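Local atomic coordinates of 6-aminohexanoate-dimer hydrolase (Bacillus anthracis, PDB entry 4GB7), a protein that probably hydrolyses the amide bond of 6-aminohexanoate dimers, as a member of the beta-lactamase clan of serine hydrolases. Residues 138-143 against 247-252; 185-190 against 354-359. All blocks are in the same frame, centred on the assembly; numbering follows the deposited sequence.

Interaction 1: residues 138-143 against 247-252; sequences MASLAK and FSYNNG
S140, K143 and Y249 bring three polar side-chain ends together, a worked example of how the SxxK serine hydrolases probably assemble their reactive centre from distant parts of the chain. The hydrogen bonds come first. OG of S140 lies 2.8 Å from OH of Y249, in the plane of the phenol ring and at its edge. NZ of K143 donates to S140 OG at 2.6 Å within the same turn, and more weakly to Y249 OH at 3.2 Å. Across the contact its stronger acceptor is OD1 of N251, 2.8 Å from K143 NZ, met in the carbonyl plane with a C=O...N angle of 157°. The lysine chain runs extended until its last torsion (chi4 70°), where the bend swings NZ in among these oxygens; S300 O is a further acceptor.

Packing is slight by comparison. The K143 methylenes approach the phenol end from the opposite direction, CE standing 3.5 Å from Y249 OH.

A capping bond fixes the start of helix 251-265: N250, at the N-cap position, accepts from G252 N through OD1 at 2.8 Å. N251 ND2 is tied to D208, which helps to fix the turn of its amide. The contact thus joins the start of helix 143-155, just after strand 136-137, to the start of helix 251-265.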
HETATM    1  N   MSE A 138      -4.849  -5.044  -0.140  1.00 17.14           N
HETATM    2  CA  MSE A 138      -4.286  -3.864   0.504  1.00 17.40           C
HETATM    3  C   MSE A 138      -4.167  -2.633  -0.421  1.00 19.41           C
HETATM    4  O   MSE A 138      -3.636  -1.612  -0.002  1.00 17.41           O
HETATM    5  CB  MSE A 138      -2.894  -4.211   1.055  1.00 17.20           C
HETATM    6  CG  MSE A 138      -2.892  -5.370   1.979  1.00 20.93           C
HETATM    7 SE   MSE A 138      -1.259  -5.557   2.968  0.70 21.34          SE
HETATM    8  CE  MSE A 138       0.042  -5.580   1.621  1.00 21.55           C
ATOM      9  N   ALA A 139      -4.658  -2.739  -1.652  1.00 18.20           N
ATOM     10  CA  ALA A 139      -4.663  -1.633  -2.586  1.00 19.52           C
ATOM     11  C   ALA A 139      -3.254  -1.029  -2.612  1.00 18.32           C
ATOM     12  O   ALA A 139      -2.304  -1.770  -2.752  1.00 19.31           O
ATOM     13  CB  ALA A 139      -5.744  -0.611  -2.238  1.00 19.76           C
ATOM     14  N   SER A 140      -3.094   0.271  -2.416  1.00 17.69           N
ATOM     15  CA  SER A 140      -1.794   0.938  -2.625  1.00 17.83           C
ATOM     16  C   SER A 140      -0.768   0.721  -1.498  1.00 16.43           C
ATOM     17  O   SER A 140       0.344   1.194  -1.605  1.00 16.66           O
ATOM     18  CB  SER A 140      -1.992   2.461  -2.838  1.00 18.22           C
ATOM     19  OG  SER A 140      -2.579   2.760  -4.089  1.00 20.54           O
ATOM     20  N   LEU A 141      -1.100  -0.027  -0.444  1.00 16.05           N
ATOM     21  CA  LEU A 141      -0.086  -0.403   0.545  1.00 16.08           C
ATOM     22  C   LEU A 141       1.081  -1.129  -0.122  1.00 15.59           C
ATOM     23  O   LEU A 141       2.157  -1.059   0.371  1.00 18.22           O
ATOM     24  CB  LEU A 141      -0.628  -1.250   1.668  1.00 18.37           C
ATOM     25  CG  LEU A 141      -1.259  -0.512   2.834  1.00 23.86           C
ATOM     26  CD1 LEU A 141      -1.990   0.763   2.547  1.00 17.31           C
ATOM     27  CD2 LEU A 141      -2.026  -1.456   3.744  1.00 17.25           C
ATOM     28  N   ALA A 142       0.833  -1.846  -1.228  1.00 16.70           N
ATOM     29  CA  ALA A 142       1.890  -2.471  -1.994  1.00 15.74           C
ATOM     30  C   ALA A 142       3.004  -1.572  -2.379  1.00 14.00           C
ATOM     31  O   ALA A 142       4.174  -2.051  -2.540  1.00 17.60           O
ATOM     32  CB  ALA A 142       1.298  -3.090  -3.280  1.00 18.25           C
ATOM     33  N   LYS A 143       2.730  -0.288  -2.553  1.00 16.48           N
ATOM     34  CA  LYS A 143       3.760   0.560  -3.192  1.00 16.64           C
ATOM     35  C   LYS A 143       5.077   0.642  -2.413  1.00 16.64           C
ATOM     36  O   LYS A 143       6.170   0.775  -2.998  1.00 17.44           O
ATOM     37  CB  LYS A 143       3.195   1.966  -3.400  1.00 16.50           C
ATOM     38  CG  LYS A 143       2.077   2.012  -4.415  1.00 16.54           C
ATOM     39  CD  LYS A 143       1.582   3.409  -4.699  1.00 17.84           C
ATOM     40  CE  LYS A 143       0.675   3.480  -5.939  1.00 19.14           C
ATOM     41  NZ  LYS A 143      -0.677   2.849  -5.803  1.00 18.98           N
ATOM     42  N   PHE A 247       3.614  17.116  -7.683  1.00 24.09           N
ATOM     43  CA  PHE A 247       3.105  15.830  -7.238  1.00 24.04           C
ATOM     44  C   PHE A 247       1.870  15.446  -8.055  1.00 24.90           C
ATOM     45  O   PHE A 247       0.936  16.252  -8.204  1.00 25.24           O
ATOM     46  CB  PHE A 247       2.762  15.889  -5.745  1.00 21.95           C
ATOM     47  CG  PHE A 247       2.118  14.643  -5.200  1.00 22.95           C
ATOM     48  CD1 PHE A 247       2.892  13.576  -4.839  1.00 22.16           C
ATOM     49  CD2 PHE A 247       0.744  14.564  -5.006  1.00 22.76           C
ATOM     50  CE1 PHE A 247       2.338  12.440  -4.287  1.00 22.10           C
ATOM     51  CE2 PHE A 247       0.173  13.401  -4.474  1.00 25.35           C
ATOM     52  CZ  PHE A 247       0.975  12.345  -4.100  1.00 23.01           C
ATOM     53  N   SER A 248       1.854  14.201  -8.550  1.00 20.34           N
ATOM     54  CA  SER A 248       0.699  13.625  -9.226  1.00 23.04           C
ATOM     55  C   SER A 248       0.704  12.144  -8.925  1.00 20.95           C
ATOM     56  O   SER A 248       1.535  11.397  -9.462  1.00 21.50           O
ATOM     57  CB  SER A 248       0.774  13.851 -10.745  1.00 21.91           C
ATOM     58  OG  SER A 248      -0.386  13.347 -11.374  1.00 24.16           O
ATOM     59  N   TYR A 249      -0.201  11.718  -8.043  1.00 21.47           N
ATOM     60  CA  TYR A 249      -0.245  10.315  -7.650  1.00 19.62           C
ATOM     61  C   TYR A 249      -0.641   9.439  -8.834  1.00 21.94           C
ATOM     62  O   TYR A 249      -1.681   9.664  -9.454  1.00 24.97           O
ATOM     63  CB  TYR A 249      -1.242  10.158  -6.532  1.00 21.53           C
ATOM     64  CG  TYR A 249      -1.218   8.838  -5.812  1.00 20.63           C
ATOM     65  CD1 TYR A 249      -0.292   8.572  -4.800  1.00 24.88           C
ATOM     66  CD2 TYR A 249      -2.162   7.890  -6.075  1.00 28.56           C
ATOM     67  CE1 TYR A 249      -0.315   7.383  -4.092  1.00 21.01           C
ATOM     68  CE2 TYR A 249      -2.185   6.685  -5.395  1.00 27.46           C
ATOM     69  CZ  TYR A 249      -1.270   6.440  -4.402  1.00 23.08           C
ATOM     70  OH  TYR A 249      -1.353   5.253  -3.739  1.00 22.12           O
ATOM     71  N   ASN A 250       0.189   8.441  -9.158  1.00 19.64           N
ATOM     72  CA  ASN A 250      -0.110   7.568 -10.271  1.00 19.54           C
ATOM     73  C   ASN A 250       0.438   6.146 -10.053  1.00 20.14           C
ATOM     74  O   ASN A 250       1.639   5.952  -9.909  1.00 20.85           O
ATOM     75  CB  ASN A 250       0.495   8.162 -11.553  1.00 19.33           C
ATOM     76  CG  ASN A 250      -0.158   7.639 -12.825  1.00 19.43           C
ATOM     77  OD1 ASN A 250      -0.200   6.424 -13.075  1.00 21.57           O
ATOM     78  ND2 ASN A 250      -0.677   8.581 -13.655  1.00 24.70           N
ATOM     79  N   ASN A 251      -0.449   5.163 -10.123  1.00 18.60           N
ATOM     80  CA  ASN A 251      -0.065   3.734 -10.087  1.00 18.90           C
ATOM     81  C   ASN A 251       1.049   3.410 -11.071  1.00 19.47           C
ATOM     82  O   ASN A 251       1.904   2.581 -10.799  1.00 19.08           O
ATOM     83  CB  ASN A 251      -1.247   2.861 -10.463  1.00 20.99           C
ATOM     84  CG  ASN A 251      -2.355   2.872  -9.431  1.00 20.16           C
ATOM     85  OD1 ASN A 251      -2.130   3.030  -8.240  1.00 22.18           O
ATOM     86  ND2 ASN A 251      -3.579   2.709  -9.911  1.00 24.49           N
ATOM     87  N   GLY A 252       0.983   4.003 -12.246  1.00 20.96           N
ATOM     88  CA  GLY A 252       1.953   3.762 -13.290  1.00 19.65           C
ATOM     89  C   GLY A 252       3.370   4.011 -12.891  1.00 18.85           C
ATOM     90  O   GLY A 252       4.299   3.342 -13.432  1.00 20.51           O
TER

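Interaction 2: residues 185-190 against 354-359; sequences LMDMQV and SYHNQW
A Schellman motif closes helix 182-186, and its C-terminal turn docks against the type I' hairpin turn H356 to W359, which links strands 354-356 and 359-361. M188, with positive phi, is the C' residue, and its N returns to L185 O at 3.0 Å. The hairpin grips the helix end at two oxygens. D187 OD1 takes two hydrogen bonds: one from H356 ND1 at 2.6 Å, approached on the syn side but 27° out of the carboxylate plane, the other from N357 N at 3.0 Å, nearly in line with the C-O bond. The carboxylate and imidazole lie side by side, their planes 39° apart, while N357 ND2 sits over the centre of one imidazole face. Q183 NE2 bonds both N357 OD1 and D187 OD2, so both carboxylate oxygens are engaged.

The second oxygen is M186 O, which receives Q358 NE2 at 2.9 Å. This donor stands above the carbonyl plane, although the oxygen lies almost in the plane of the glutamine amide. A bend at chi2 (-72°) folds the Q358 chain back toward that carbonyl, and T254 holds its OE1.

The M188 chain packs alongside: its CG comes obliquely to the Y355 ring, 3.3 Å from CE1, and the selenomethionine methyl reaches the tyrosine OH. A water donates to both D187 O and Y355 O, bridging the backbones. Two recognised motifs therefore meet here, a Schellman-capped helix C-terminus and a beta-hairpin with a two-residue type I' turn.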
ATOM      1  N   LEU A 185       9.860   9.119 -10.108  1.00 18.68           N
ATOM      2  CA  LEU A 185       8.865   8.040  -9.976  1.00 20.00           C
ATOM      3  C   LEU A 185       8.606   7.722  -8.499  1.00 18.49           C
ATOM      4  O   LEU A 185       7.408   7.647  -8.031  1.00 18.07           O
ATOM      5  CB  LEU A 185       9.307   6.796 -10.751  1.00 20.46           C
ATOM      6  CG  LEU A 185       9.388   6.913 -12.263  1.00 18.65           C
ATOM      7  CD1 LEU A 185      10.251   5.812 -12.880  1.00 20.71           C
ATOM      8  CD2 LEU A 185       8.034   6.904 -12.954  1.00 18.69           C
HETATM    9  N   MSE A 186       9.688   7.511  -7.764  1.00 18.23           N
HETATM   10  CA  MSE A 186       9.631   7.284  -6.298  1.00 19.39           C
HETATM   11  C   MSE A 186       8.814   8.353  -5.549  1.00 17.63           C
HETATM   12  O   MSE A 186       8.062   8.043  -4.593  1.00 19.35           O
HETATM   13  CB  MSE A 186      11.048   7.206  -5.715  1.00 20.77           C
HETATM   14  CG  MSE A 186      11.827   5.943  -6.047  1.00 20.47           C
HETATM   15 SE   MSE A 186      11.139   4.466  -5.009  0.70 21.23          SE
HETATM   16  CE  MSE A 186      12.330   4.706  -3.535  1.00 19.98           C
ATOM     17  N   ASP A 187       8.930   9.606  -6.002  1.00 18.38           N
ATOM     18  CA  ASP A 187       8.248  10.724  -5.357  1.00 19.66           C
ATOM     19  C   ASP A 187       6.896  11.096  -5.981  1.00 17.83           C
ATOM     20  O   ASP A 187       6.320  12.139  -5.612  1.00 21.21           O
ATOM     21  CB  ASP A 187       9.179  11.956  -5.312  1.00 22.18           C
ATOM     22  CG  ASP A 187      10.349  11.773  -4.339  1.00 23.19           C
ATOM     23  OD1 ASP A 187      10.184  11.003  -3.376  1.00 20.73           O
ATOM     24  OD2 ASP A 187      11.431  12.342  -4.582  1.00 23.04           O
HETATM   25  N   MSE A 188       6.414  10.301  -6.935  1.00 18.70           N
HETATM   26  CA  MSE A 188       5.127  10.553  -7.553  1.00 18.26           C
HETATM   27  C   MSE A 188       5.096  11.965  -8.192  1.00 19.70           C
HETATM   28  O   MSE A 188       4.186  12.718  -8.032  1.00 18.71           O
HETATM   29  CB  MSE A 188       3.994  10.348  -6.540  1.00 18.41           C
HETATM   30  CG  MSE A 188       3.751   8.905  -6.285  1.00 18.13           C
HETATM   31 SE   MSE A 188       3.240   7.808  -7.708  0.70 21.53          SE
HETATM   32  CE  MSE A 188       2.517   6.361  -6.654  1.00 20.38           C
ATOM     33  N   GLN A 189       6.141  12.294  -8.930  1.00 19.91           N
ATOM     34  CA  GLN A 189       6.216  13.562  -9.607  1.00 21.97           C
ATOM     35  C   GLN A 189       6.150  13.430 -11.158  1.00 20.89           C
ATOM     36  O   GLN A 189       6.642  14.297 -11.912  1.00 22.90           O
ATOM     37  CB  GLN A 189       7.452  14.306  -9.165  1.00 23.40           C
ATOM     38  CG  GLN A 189       7.414  14.788  -7.727  1.00 25.85           C
ATOM     39  CD  GLN A 189       8.738  15.306  -7.262  1.00 28.37           C
ATOM     40  OE1 GLN A 189       9.757  15.129  -7.931  1.00 36.59           O
ATOM     41  NE2 GLN A 189       8.740  15.981  -6.130  1.00 41.69           N
ATOM     42  N   VAL A 190       5.500  12.369 -11.615  1.00 18.92           N
ATOM     43  CA  VAL A 190       5.285  12.097 -13.029  1.00 23.16           C
ATOM     44  C   VAL A 190       3.803  12.258 -13.342  1.00 23.47           C
ATOM     45  O   VAL A 190       2.925  11.534 -12.785  1.00 20.87           O
ATOM     46  CB  VAL A 190       5.795  10.681 -13.390  1.00 24.79           C
ATOM     47  CG1 VAL A 190       5.701  10.467 -14.876  1.00 23.95           C
ATOM     48  CG2 VAL A 190       7.249  10.467 -12.858  1.00 22.68           C
ATOM     49  N   SER A 354       3.323  15.828   2.807  1.00 21.01           N
ATOM     50  CA  SER A 354       4.382  15.574   1.843  1.00 20.21           C
ATOM     51  C   SER A 354       4.360  14.118   1.444  1.00 19.88           C
ATOM     52  O   SER A 354       3.632  13.319   2.026  1.00 21.50           O
ATOM     53  CB  SER A 354       5.752  15.922   2.397  1.00 21.14           C
ATOM     54  OG  SER A 354       5.855  17.271   2.767  1.00 21.22           O
ATOM     55  N   TYR A 355       5.179  13.787   0.449  1.00 19.13           N
ATOM     56  CA  TYR A 355       5.250  12.418  -0.059  1.00 16.50           C
ATOM     57  C   TYR A 355       6.676  12.159  -0.534  1.00 16.74           C
ATOM     58  O   TYR A 355       7.223  12.965  -1.294  1.00 21.02           O
ATOM     59  CB  TYR A 355       4.314  12.249  -1.215  1.00 18.13           C
ATOM     60  CG  TYR A 355       4.145  10.834  -1.754  1.00 20.16           C
ATOM     61  CD1 TYR A 355       5.056  10.279  -2.633  1.00 19.88           C
ATOM     62  CD2 TYR A 355       3.031  10.048  -1.374  1.00 16.66           C
ATOM     63  CE1 TYR A 355       4.852   9.013  -3.180  1.00 17.69           C
ATOM     64  CE2 TYR A 355       2.837   8.781  -1.899  1.00 19.57           C
ATOM     65  CZ  TYR A 355       3.758   8.245  -2.766  1.00 18.26           C
ATOM     66  OH  TYR A 355       3.525   7.021  -3.335  1.00 17.09           O
ATOM     67  N   HIS A 356       7.252  11.042  -0.102  1.00 18.94           N
ATOM     68  CA  HIS A 356       8.635  10.710  -0.441  1.00 17.42           C
ATOM     69  C   HIS A 356       8.785   9.203  -0.520  1.00 19.31           C
ATOM     70  O   HIS A 356       8.414   8.490   0.416  1.00 18.48           O
ATOM     71  CB  HIS A 356       9.582  11.293   0.611  1.00 18.68           C
ATOM     72  CG  HIS A 356      11.047  11.301   0.197  1.00 22.03           C
ATOM     73  ND1 HIS A 356      11.451  11.312  -1.100  1.00 22.21           N
ATOM     74  CD2 HIS A 356      12.190  11.365   0.961  1.00 21.25           C
ATOM     75  CE1 HIS A 356      12.791  11.330  -1.151  1.00 22.76           C
ATOM     76  NE2 HIS A 356      13.252  11.389   0.103  1.00 20.93           N
ATOM     77  N   ASN A 357       9.304   8.699  -1.641  1.00 19.39           N
ATOM     78  CA  ASN A 357       9.668   7.296  -1.787  1.00 19.42           C
ATOM     79  C   ASN A 357       8.553   6.301  -1.450  1.00 18.11           C
ATOM     80  O   ASN A 357       8.759   5.270  -0.803  1.00 18.55           O
ATOM     81  CB  ASN A 357      10.941   7.041  -0.937  1.00 18.61           C
ATOM     82  CG  ASN A 357      12.135   7.843  -1.442  1.00 19.89           C
ATOM     83  OD1 ASN A 357      12.218   8.139  -2.644  1.00 20.01           O
ATOM     84  ND2 ASN A 357      13.046   8.220  -0.527  1.00 22.72           N
ATOM     85  N   GLN A 358       7.371   6.630  -1.933  1.00 18.52           N
ATOM     86  CA  GLN A 358       6.156   5.818  -1.845  1.00 17.55           C
ATOM     87  C   GLN A 358       5.420   5.936  -0.519  1.00 18.57           C
ATOM     88  O   GLN A 358       4.420   5.240  -0.314  1.00 18.24           O
ATOM     89  CB  GLN A 358       6.354   4.361  -2.289  1.00 19.28           C
ATOM     90  CG  GLN A 358       7.070   4.195  -3.657  1.00 18.00           C
ATOM     91  CD  GLN A 358       6.189   4.601  -4.838  1.00 18.29           C
ATOM     92  OE1 GLN A 358       5.355   3.822  -5.307  1.00 21.35           O
ATOM     93  NE2 GLN A 358       6.419   5.818  -5.370  1.00 18.26           N
ATOM     94  N   TRP A 359       5.900   6.824   0.362  1.00 16.59           N
ATOM     95  CA  TRP A 359       5.262   7.075   1.687  1.00 18.06           C
ATOM     96  C   TRP A 359       4.668   8.493   1.829  1.00 19.05           C
ATOM     97  O   TRP A 359       5.232   9.494   1.364  1.00 19.16           O
ATOM     98  CB  TRP A 359       6.281   6.904   2.812  1.00 16.91           C
ATOM     99  CG  TRP A 359       6.740   5.498   2.983  1.00 17.95           C
ATOM    100  CD1 TRP A 359       7.827   4.875   2.368  1.00 16.91           C
ATOM    101  CD2 TRP A 359       6.207   4.531   3.900  1.00 16.27           C
ATOM    102  NE1 TRP A 359       7.951   3.609   2.799  1.00 17.93           N
ATOM    103  CE2 TRP A 359       6.994   3.339   3.730  1.00 17.01           C
ATOM    104  CE3 TRP A 359       5.127   4.511   4.799  1.00 17.74           C
ATOM    105  CZ2 TRP A 359       6.729   2.172   4.417  1.00 17.06           C
ATOM    106  CZ3 TRP A 359       4.887   3.342   5.497  1.00 20.13           C
ATOM    107  CH2 TRP A 359       5.679   2.186   5.311  1.00 17.67           C
TER
HETATM  108  O   HOH W   1       6.570  14.082  -3.826  1.00 25.56           O

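Overall arrangement
Interactions 1 and 2 illustrate a presumed reactive centre and the packing next to it: their centres lie about 9 Å apart, and their segments alternate along the chain. M188 joins them. Its backbone O probably accepts a hydrogen bond from S248 N at 2.8 Å, and its CB packs 3.5 Å from F247 CE1. Q358 makes the other link, with OE1 3.4 Å from K143 CB, so the hairpin of interaction 2 touches the lysine of the presumed SxxK site. A nitrate ion, probably from the crystallisation liquor, is hydrogen-bonded to S140 OG and lies beside Y249, consistent with a small anion-accepting pocket at interaction 1.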